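Local structure of coiled-coil and C2 domain-containing protein 1-like (Drosophila melanogaster, 6EI6) at residues 120-125 with 193-198; 213-218 with 245-250; 109-114 with 222-227. The protein binds phosphatidylinositol monophosphates and regulates endosomal protein sorting, supporting the ESCRT-III core protein Shrub, probably by preventing its inappropriate polymerisation. All blocks are in the same frame, centred on the assembly; numbering follows the deposited sequence.

Contact 1 of 3, residues 120-125 with 193-198; sequences LEIVVV and VKFEIY
The flat ring of Phe195 meets Ile122 and Val124 at its edge, near its plane. Over one face lies CG2 of Val245, from strand 241-249, which lies beside 119-128 in the opposite sheet. Val193 CG1 sits on the other side of the ring plane. The setting is the beta-sandwich of the C2 domain, in this C-terminal piece of the protein. Segment 120-125 belongs to one four-stranded sheet and segment 193-198 to the other. The short strand axes come within 10.6 Å and run in roughly the same direction, 27° apart. No hydrogen bond joins them, so the contact is purely between side chains.

Phe195 CG points away from its own carbonyl carbon (chi1 -62°), which carries the ring across the gap between the sheets. There CZ and CE2 form the leading edge. Ile122 CG2 lies 3.7 Å from Phe195 CZ. Val124 CG2 touches further back along the same edge, 3.9 Å from Phe195 CE2. Both aliphatic side chains slide past the ring in the opposite direction, so neither meets it head on. The other branch of Ile122 behaves differently. Its CD1 and Val193 CG1 approach tip to tip at 3.9 Å. Ile122 therefore splits its two branches between two residues of the opposing strand. With an alanine here in place of Phe195, Ile122 CG2 and Val124 CG2 would probably lose their common partner, and a gap is likely to open between the sheets.

Val144 of strand 140-145 packs on Ile122, Val193 and Phe195. Farther along, the partly exposed Tyr198 meets the ring of Tyr141 with nearly parallel planes. Tyr198 OH donates to Glu196 OE1 at 3.3 Å, reaching that oxygen from above the carboxylate plane, 53° out of it.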
loop_
_atom_site.group_PDB
_atom_site.type_symbol
_atom_site.label_atom_id
_atom_site.label_comp_id
_atom_site.label_asym_id
_atom_site.label_seq_id
_atom_site.Cartn_x
_atom_site.Cartn_y
_atom_site.Cartn_z
ATOM N N LEU A 120 -7.408 -11.039 2.287
ATOM C CA LEU A 120 -7.215 -9.610 2.451
ATOM C C LEU A 120 -7.886 -9.188 3.746
ATOM O O LEU A 120 -9.034 -9.563 4.001
ATOM C CB LEU A 120 -7.793 -8.843 1.266
ATOM C CG LEU A 120 -7.588 -7.339 1.360
ATOM C CD1 LEU A 120 -7.173 -6.742 0.024
ATOM C CD2 LEU A 120 -8.869 -6.707 1.855
ATOM N N GLU A 121 -7.174 -8.415 4.557
ATOM C CA GLU A 121 -7.694 -7.906 5.815
ATOM C C GLU A 121 -7.899 -6.395 5.732
ATOM O O GLU A 121 -7.042 -5.674 5.211
ATOM C CB GLU A 121 -6.746 -8.236 6.968
ATOM C CG GLU A 121 -7.277 -7.808 8.320
ATOM C CD GLU A 121 -6.357 -8.186 9.446
ATOM O OE1 GLU A 121 -6.600 -9.244 10.077
ATOM O OE2 GLU A 121 -5.382 -7.428 9.690
ATOM N N ILE A 122 -9.033 -5.917 6.258
ATOM C CA ILE A 122 -9.332 -4.488 6.366
ATOM C C ILE A 122 -9.446 -4.133 7.842
ATOM O O ILE A 122 -10.123 -4.836 8.602
ATOM C CB ILE A 122 -10.619 -4.113 5.617
ATOM C CG1 ILE A 122 -10.430 -4.360 4.130
ATOM C CG2 ILE A 122 -10.977 -2.659 5.864
ATOM C CD1 ILE A 122 -11.721 -4.462 3.374
ATOM N N VAL A 123 -8.776 -3.058 8.250
ATOM C CA VAL A 123 -8.786 -2.599 9.632
ATOM C C VAL A 123 -9.330 -1.182 9.647
ATOM O O VAL A 123 -8.735 -0.279 9.042
ATOM C CB VAL A 123 -7.389 -2.636 10.261
ATOM C CG1 VAL A 123 -7.469 -2.233 11.713
ATOM C CG2 VAL A 123 -6.759 -4.027 10.107
ATOM N N VAL A 124 -10.463 -0.987 10.319
ATOM C CA VAL A 124 -10.986 0.347 10.584
ATOM C C VAL A 124 -10.426 0.753 11.942
ATOM O O VAL A 124 -10.777 0.169 12.968
ATOM C CB VAL A 124 -12.521 0.377 10.557
ATOM C CG1 VAL A 124 -13.042 1.806 10.619
ATOM C CG2 VAL A 124 -13.054 -0.305 9.302
ATOM N N VAL A 125 -9.544 1.746 11.952
ATOM C CA VAL A 125 -8.722 2.029 13.120
ATOM C C VAL A 125 -9.325 3.115 14.007
ATOM O O VAL A 125 -9.300 3.006 15.228
ATOM C CB VAL A 125 -7.281 2.391 12.690
ATOM C CG1 VAL A 125 -6.430 2.671 13.900
ATOM C CG2 VAL A 125 -6.678 1.272 11.862
ATOM N N VAL A 193 -11.628 0.175 -1.934
ATOM C CA VAL A 193 -12.503 -0.161 -0.817
ATOM C C VAL A 193 -13.198 1.115 -0.352
ATOM O O VAL A 193 -12.539 2.143 -0.163
ATOM C CB VAL A 193 -11.688 -0.770 0.334
ATOM C CG1 VAL A 193 -12.593 -1.223 1.448
ATOM C CG2 VAL A 193 -10.823 -1.900 -0.187
ATOM N N LYS A 194 -14.516 1.044 -0.138
ATOM C CA LYS A 194 -15.327 2.197 0.239
ATOM C C LYS A 194 -15.651 2.145 1.730
ATOM O O LYS A 194 -16.119 1.120 2.229
ATOM C CB LYS A 194 -16.615 2.234 -0.595
ATOM C CG LYS A 194 -17.534 3.468 -0.361
ATOM C CD LYS A 194 -18.960 3.280 -0.971
ATOM C CE LYS A 194 -19.052 3.769 -2.415
ATOM N NZ LYS A 194 -20.303 3.313 -3.091
ATOM N N PHE A 195 -15.397 3.246 2.441
ATOM C CA PHE A 195 -15.725 3.374 3.859
ATOM C C PHE A 195 -16.771 4.467 4.025
ATOM O O PHE A 195 -16.507 5.627 3.698
ATOM C CB PHE A 195 -14.494 3.724 4.694
ATOM C CG PHE A 195 -13.431 2.689 4.659
ATOM C CD1 PHE A 195 -12.506 2.657 3.618
ATOM C CD2 PHE A 195 -13.353 1.730 5.655
ATOM C CE1 PHE A 195 -11.543 1.686 3.567
ATOM C CE2 PHE A 195 -12.377 0.762 5.620
ATOM C CZ PHE A 195 -11.465 0.739 4.567
ATOM N N GLU A 196 -17.934 4.124 4.568
ATOM C CA GLU A 196 -18.993 5.103 4.809
ATOM C C GLU A 196 -19.157 5.317 6.306
ATOM O O GLU A 196 -19.385 4.361 7.047
ATOM C CB GLU A 196 -20.297 4.660 4.159
ATOM C CG GLU A 196 -20.202 4.725 2.660
ATOM C CD GLU A 196 -21.399 4.124 1.969
ATOM O OE1 GLU A 196 -22.279 3.604 2.676
ATOM O OE2 GLU A 196 -21.462 4.167 0.717
ATOM N N ILE A 197 -19.006 6.560 6.753
ATOM C CA ILE A 197 -19.058 6.885 8.172
ATOM C C ILE A 197 -20.456 7.414 8.494
ATOM O O ILE A 197 -20.925 8.387 7.891
ATOM C CB ILE A 197 -17.969 7.894 8.557
ATOM C CG1 ILE A 197 -16.583 7.292 8.325
ATOM C CG2 ILE A 197 -18.102 8.261 10.017
ATOM C CD1 ILE A 197 -15.992 7.567 6.938
ATOM N N TYR A 198 -21.145 6.760 9.424
ATOM C CA TYR A 198 -22.536 7.081 9.709
ATOM C C TYR A 198 -22.706 7.479 11.165
ATOM O O TYR A 198 -22.101 6.868 12.058
ATOM C CB TYR A 198 -23.452 5.905 9.415
ATOM C CG TYR A 198 -23.820 5.716 7.964
ATOM C CD1 TYR A 198 -24.916 6.359 7.411
ATOM C CD2 TYR A 198 -23.101 4.857 7.154
ATOM C CE1 TYR A 198 -25.264 6.166 6.085
ATOM C CE2 TYR A 198 -23.456 4.659 5.834
ATOM C CZ TYR A 198 -24.530 5.317 5.310
ATOM O OH TYR A 198 -24.865 5.110 3.988
#

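Contact 2 of 3, residues 213-218 with 245-250; sequences VNVKLQ and VKIRVR. With SO4 (sulfate ion), chain C.
Ile247 reaches across the core of the C2 sandwich and touches both Val215 and Leu217. This is the tight part of the contact. Ile247 CD1 lies 3.8 Å from Val215 CG1, the two side chains sliding past each other in opposite directions. Leu217 comes in at about a right angle. Its CD2 is 3.9 Å from Ile247 CG2 and 4.0 Å from Ile247 CD1, so one methyl sits against both branches. Ile247 is branched at CB. Its first torsion (chi1 -46°) puts CG2 anti to the backbone N and CG1 anti to the carbonyl carbon, which lets CG2 and CD1 both reach Leu217 CD2. Val193 of the strand beside 208-216 touches both Leu217 and Ile247.

The solvent side is looser. Asn214 and Lys216 are exposed on the outer face of their strand. The Lys216 chain bends at chi2 and chi3, and Lys216 NZ donates to O3 of a sulfate ion at 3.2 Å. It also hydrogen-bonds Arg190 O. His191 ND1 and Gly192 N also hold this sulfate, which probably comes from the crystallisation liquor. On the outer side of the other sheet, Arg248 is buried and makes salt bridges to Glu121 and Asp114.

Between these two segments the contact is apolar only, so it probably rests on shape and burial; the directed bonds run to neighbouring strands and to the polar side chains on the outer faces.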
loop_
_atom_site.group_PDB
_atom_site.type_symbol
_atom_site.label_atom_id
_atom_site.label_comp_id
_atom_site.label_asym_id
_atom_site.label_seq_id
_atom_site.Cartn_x
_atom_site.Cartn_y
_atom_site.Cartn_z
ATOM N N VAL A 213 -14.949 7.702 2.477
ATOM C CA VAL A 213 -13.524 7.545 2.206
ATOM C C VAL A 213 -13.350 6.396 1.219
ATOM O O VAL A 213 -13.865 5.296 1.451
ATOM C CB VAL A 213 -12.734 7.259 3.494
ATOM C CG1 VAL A 213 -11.341 6.817 3.149
ATOM C CG2 VAL A 213 -12.721 8.476 4.420
ATOM N N ASN A 214 -12.625 6.637 0.126
ATOM C CA ASN A 214 -12.367 5.614 -0.884
ATOM C C ASN A 214 -10.867 5.387 -1.013
ATOM O O ASN A 214 -10.133 6.311 -1.368
ATOM C CB ASN A 214 -12.953 6.012 -2.237
ATOM C CG ASN A 214 -14.427 5.701 -2.330
ATOM O OD1 ASN A 214 -14.818 4.530 -2.326
ATOM N ND2 ASN A 214 -15.265 6.745 -2.400
ATOM N N VAL A 215 -10.416 4.162 -0.751
ATOM C CA VAL A 215 -8.990 3.829 -0.751
ATOM C C VAL A 215 -8.684 2.865 -1.896
ATOM O O VAL A 215 -9.199 1.739 -1.927
ATOM C CB VAL A 215 -8.567 3.235 0.595
ATOM C CG1 VAL A 215 -7.093 2.871 0.560
ATOM C CG2 VAL A 215 -8.888 4.230 1.704
ATOM N N LYS A 216 -7.856 3.310 -2.841
ATOM C CA LYS A 216 -7.459 2.471 -3.970
ATOM C C LYS A 216 -6.611 1.289 -3.501
ATOM O O LYS A 216 -5.744 1.427 -2.632
ATOM C CB LYS A 216 -6.665 3.287 -4.994
ATOM C CG LYS A 216 -7.458 4.355 -5.685
ATOM C CD LYS A 216 -8.647 3.737 -6.387
ATOM C CE LYS A 216 -8.830 4.354 -7.747
ATOM N NZ LYS A 216 -9.944 3.668 -8.455
ATOM N N LEU A 217 -6.842 0.125 -4.101
ATOM C CA LEU A 217 -6.126 -1.075 -3.693
ATOM C C LEU A 217 -4.751 -1.220 -4.352
ATOM O O LEU A 217 -3.949 -2.051 -3.902
ATOM C CB LEU A 217 -6.991 -2.308 -3.994
ATOM C CG LEU A 217 -8.142 -2.553 -3.013
ATOM C CD1 LEU A 217 -9.085 -3.627 -3.518
ATOM C CD2 LEU A 217 -7.599 -2.913 -1.627
ATOM N N GLN A 218 -4.446 -0.419 -5.373
ATOM C CA GLN A 218 -3.302 -0.726 -6.223
ATOM C C GLN A 218 -1.940 -0.700 -5.523
ATOM O O GLN A 218 -1.064 -1.456 -5.970
ATOM C CB GLN A 218 -3.321 0.191 -7.462
ATOM C CG GLN A 218 -2.471 1.430 -7.358
ATOM C CD GLN A 218 -1.019 1.193 -7.715
ATOM O OE1 GLN A 218 -0.718 0.413 -8.623
ATOM N NE2 GLN A 218 -0.109 1.853 -6.988
ATOM N N VAL A 245 -7.139 3.833 8.559
ATOM C CA VAL A 245 -7.508 2.545 7.996
ATOM C C VAL A 245 -6.244 1.782 7.583
ATOM O O VAL A 245 -5.236 2.377 7.195
ATOM C CB VAL A 245 -8.469 2.804 6.815
ATOM C CG1 VAL A 245 -8.395 1.707 5.785
ATOM C CG2 VAL A 245 -9.887 2.977 7.331
ATOM N N LYS A 246 -6.300 0.453 7.682
ATOM C CA LYS A 246 -5.261 -0.430 7.169
ATOM C C LYS A 246 -5.867 -1.417 6.179
ATOM O O LYS A 246 -6.999 -1.875 6.363
ATOM C CB LYS A 246 -4.585 -1.206 8.289
ATOM C CG LYS A 246 -3.948 -0.356 9.371
ATOM C CD LYS A 246 -3.512 -1.259 10.509
ATOM C CE LYS A 246 -2.468 -0.579 11.365
ATOM N NZ LYS A 246 -2.055 -1.482 12.474
ATOM N N ILE A 247 -5.127 -1.742 5.117
ATOM C CA ILE A 247 -5.482 -2.845 4.234
ATOM C C ILE A 247 -4.253 -3.721 4.061
ATOM O O ILE A 247 -3.184 -3.237 3.666
ATOM C CB ILE A 247 -5.997 -2.365 2.872
ATOM C CG1 ILE A 247 -7.010 -1.228 3.065
ATOM C CG2 ILE A 247 -6.622 -3.535 2.121
ATOM C CD1 ILE A 247 -7.560 -0.716 1.762
ATOM N N ARG A 248 -4.392 -5.003 4.369
ATOM C CA ARG A 248 -3.232 -5.867 4.509
ATOM C C ARG A 248 -3.428 -7.156 3.737
ATOM O O ARG A 248 -4.510 -7.744 3.762
ATOM C CB ARG A 248 -2.971 -6.183 5.970
ATOM C CG ARG A 248 -2.867 -4.946 6.842
ATOM C CD ARG A 248 -2.700 -5.327 8.304
ATOM N NE ARG A 248 -1.448 -6.053 8.547
ATOM C CZ ARG A 248 -1.385 -7.351 8.844
ATOM N NH1 ARG A 248 -2.502 -8.079 8.933
ATOM N NH2 ARG A 248 -0.205 -7.926 9.059
ATOM N N VAL A 249 -2.366 -7.604 3.071
ATOM C CA VAL A 249 -2.331 -8.916 2.436
ATOM C C VAL A 249 -1.079 -9.649 2.905
ATOM O O VAL A 249 -0.163 -9.056 3.484
ATOM C CB VAL A 249 -2.372 -8.827 0.904
ATOM C CG1 VAL A 249 -3.741 -8.380 0.461
ATOM C CG2 VAL A 249 -1.301 -7.863 0.417
ATOM N N ARG A 250 -1.081 -10.970 2.692
ATOM C CA ARG A 250 0.082 -11.776 3.057
ATOM C C ARG A 250 1.294 -11.425 2.196
ATOM O O ARG A 250 2.422 -11.390 2.687
ATOM C CB ARG A 250 -0.239 -13.266 2.938
ATOM C CG ARG A 250 0.918 -14.086 2.416
ATOM C CD ARG A 250 0.916 -15.523 2.900
ATOM N NE ARG A 250 1.518 -15.619 4.230
ATOM C CZ ARG A 250 1.818 -16.764 4.834
ATOM N NH1 ARG A 250 1.581 -17.908 4.217
ATOM N NH2 ARG A 250 2.356 -16.762 6.047
HETATM S S SO4 C . -13.706 2.136 -7.406
HETATM O O1 SO4 C . -13.919 0.785 -6.858
HETATM O O2 SO4 C . -13.553 2.088 -8.869
HETATM O O3 SO4 C . -12.498 2.720 -6.796
HETATM O O4 SO4 C . -14.886 2.955 -7.098
#

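Contact 3 of 3, residues 109-114 with 222-227; sequences VHCNTD and TKCEIH
Asn112 and Glu225 meet at a slant, with the amide and carboxylate planes 66° apart. Asn112 ND2 donates to Glu225 OE1 at 3.2 Å, with an N-H...acceptor angle of 151°. The acceptor lies in the amide plane. Seen from the carboxylate, the donor arrives on the anti side and somewhat out of plane. The stronger partner of Asn112 ND2 is Val249 O, to which it also hydrogen-bonds. Cys224 O is also close to Asn112 ND2, at 2.9 Å, but the angle is too poor for a hydrogen bond.

The contact lies at one end of the C2 sandwich. The irregular loop 109-114, which precedes strand 119-128, is set against the start of strand 225-233, an outermost strand of its sheet. Helix 34-62 closes in here too: its His59 touches Cys111, Asn112 and Cys224, and donates from ND1 to Glu225 OE1. That one oxygen thus accepts two hydrogen bonds, which should help to fix the carboxylate.

Beside this polar pair the sulfurs of Cys111 and Cys224 lie side by side. In each, SG lies between the backbone N and the carbonyl carbon (chi1 57° in Cys111). Cys111 SG is 3.1 Å from Cys224 SG, too far for a disulfide as modelled. Cys111 SG also rests 3.5 Å from Cys224 CB, while Asn112 ND2 lies 3.8 Å from that same carbon.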
loop_
_atom_site.group_PDB
_atom_site.type_symbol
_atom_site.label_atom_id
_atom_site.label_comp_id
_atom_site.label_asym_id
_atom_site.label_seq_id
_atom_site.Cartn_x
_atom_site.Cartn_y
_atom_site.Cartn_z
ATOM N N VAL A 109 7.377 -13.399 0.196
ATOM C CA VAL A 109 6.250 -14.305 0.391
ATOM C C VAL A 109 5.808 -14.411 1.853
ATOM O O VAL A 109 4.719 -14.934 2.120
ATOM C CB VAL A 109 6.645 -15.647 -0.280
ATOM C CG1 VAL A 109 5.978 -16.865 0.342
ATOM C CG2 VAL A 109 6.321 -15.597 -1.779
ATOM N N HIS A 110 6.569 -13.844 2.803
ATOM C CA HIS A 110 6.359 -14.071 4.234
ATOM C C HIS A 110 6.287 -12.780 5.053
ATOM O O HIS A 110 6.651 -12.784 6.232
ATOM C CB HIS A 110 7.468 -14.960 4.817
ATOM C CG HIS A 110 7.395 -16.394 4.390
ATOM N ND1 HIS A 110 6.363 -16.898 3.623
ATOM C CD2 HIS A 110 8.232 -17.432 4.617
ATOM C CE1 HIS A 110 6.560 -18.185 3.407
ATOM N NE2 HIS A 110 7.690 -18.532 3.994
ATOM N N CYS A 111 5.859 -11.654 4.483
ATOM C CA CYS A 111 5.588 -10.483 5.322
ATOM C C CYS A 111 4.093 -10.450 5.583
ATOM O O CYS A 111 3.305 -10.762 4.696
ATOM C CB CYS A 111 6.082 -9.171 4.691
ATOM S SG CYS A 111 5.509 -8.676 3.047
ATOM N N ASN A 112 3.695 -10.155 6.812
ATOM C CA ASN A 112 2.329 -10.473 7.244
ATOM C C ASN A 112 2.065 -11.976 7.085
ATOM O O ASN A 112 1.236 -12.418 6.277
ATOM C CB ASN A 112 1.272 -9.662 6.477
ATOM C CG ASN A 112 1.549 -8.184 6.478
ATOM O OD1 ASN A 112 2.202 -7.672 7.378
ATOM N ND2 ASN A 112 1.041 -7.479 5.467
ATOM N N THR A 113 2.804 -12.767 7.868
ATOM C CA THR A 113 2.537 -14.204 7.898
ATOM C C THR A 113 1.205 -14.547 8.558
ATOM O O THR A 113 0.691 -15.647 8.343
ATOM C CB THR A 113 3.639 -14.947 8.634
ATOM O OG1 THR A 113 3.811 -14.350 9.928
ATOM C CG2 THR A 113 4.926 -14.867 7.857
ATOM N N ASP A 114 0.645 -13.636 9.359
ATOM C CA ASP A 114 -0.653 -13.830 10.011
ATOM C C ASP A 114 -1.805 -14.049 9.036
ATOM O O ASP A 114 -2.914 -14.347 9.488
ATOM C CB ASP A 114 -0.970 -12.618 10.880
ATOM C CG ASP A 114 -0.625 -11.311 10.180
ATOM O OD1 ASP A 114 -1.191 -11.045 9.094
ATOM O OD2 ASP A 114 0.229 -10.558 10.693
ATOM N N THR A 222 2.527 -4.058 -5.181
ATOM C CA THR A 222 3.932 -4.168 -4.828
ATOM C C THR A 222 4.209 -4.002 -3.349
ATOM O O THR A 222 5.347 -4.231 -2.940
ATOM C CB THR A 222 4.776 -3.143 -5.595
ATOM O OG1 THR A 222 4.419 -1.825 -5.179
ATOM C CG2 THR A 222 4.552 -3.282 -7.082
ATOM N N LYS A 223 3.221 -3.601 -2.546
ATOM C CA LYS A 223 3.366 -3.516 -1.102
ATOM C C LYS A 223 2.386 -4.461 -0.426
ATOM O O LYS A 223 1.428 -4.967 -1.029
ATOM C CB LYS A 223 3.151 -2.096 -0.586
ATOM C CG LYS A 223 4.324 -1.197 -0.853
ATOM C CD LYS A 223 4.197 0.105 -0.096
ATOM C CE LYS A 223 4.205 1.259 -1.039
ATOM N NZ LYS A 223 3.214 0.962 -2.108
ATOM N N CYS A 224 2.634 -4.719 0.844
ATOM C CA CYS A 224 1.833 -5.724 1.506
ATOM C C CYS A 224 0.895 -5.125 2.540
ATOM O O CYS A 224 0.134 -5.876 3.177
ATOM C CB CYS A 224 2.740 -6.784 2.132
ATOM S SG CYS A 224 4.000 -6.024 3.079
ATOM N N GLU A 225 0.915 -3.803 2.718
ATOM C CA GLU A 225 -0.140 -3.151 3.467
ATOM C C GLU A 225 -0.259 -1.693 3.059
ATOM O O GLU A 225 0.717 -1.056 2.646
ATOM C CB GLU A 225 0.068 -3.272 4.981
ATOM C CG GLU A 225 1.243 -2.545 5.551
ATOM C CD GLU A 225 2.490 -3.419 5.619
ATOM O OE1 GLU A 225 2.387 -4.620 5.984
ATOM O OE2 GLU A 225 3.575 -2.903 5.278
ATOM N N ILE A 226 -1.487 -1.181 3.162
ATOM C CA ILE A 226 -1.787 0.247 3.115
ATOM C C ILE A 226 -2.161 0.682 4.526
ATOM O O ILE A 226 -2.913 -0.015 5.216
ATOM C CB ILE A 226 -2.919 0.542 2.123
ATOM C CG1 ILE A 226 -2.504 0.134 0.712
ATOM C CG2 ILE A 226 -3.332 2.010 2.192
ATOM C CD1 ILE A 226 -3.664 0.015 -0.274
ATOM N N HIS A 227 -1.602 1.796 4.980
ATOM C CA HIS A 227 -1.962 2.330 6.290
ATOM C C HIS A 227 -1.841 3.849 6.250
ATOM O O HIS A 227 -0.738 4.395 6.194
ATOM C CB HIS A 227 -1.095 1.739 7.389
ATOM C CG HIS A 227 -1.286 2.395 8.722
ATOM N ND1 HIS A 227 -0.298 2.430 9.684
ATOM C CD2 HIS A 227 -2.346 3.059 9.247
ATOM C CE1 HIS A 227 -0.745 3.076 10.749
ATOM N NE2 HIS A 227 -1.984 3.470 10.507
#

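From the N terminus, two long helices come first; the loop 109-114 then opens contact 3. Strand 119-128 follows and opens contact 1, which closes at 193-198. Strand 208-216 and the turn after it bring in 213-218, the start of contact 2. Segment 222-227 then closes contact 3, and 245-250 closes contact 2. Contact 1 therefore lies wholly within the span of contact 3. Contacts 1 and 2 are in series, whereas contacts 2 and 3 cross. Contacts 1 and 2 both join the two sheets of the sandwich, using neighbouring strands in each, and their centres are about 8 Å apart. Contact 3 ties the incoming loop to the edge strand beside 241-249.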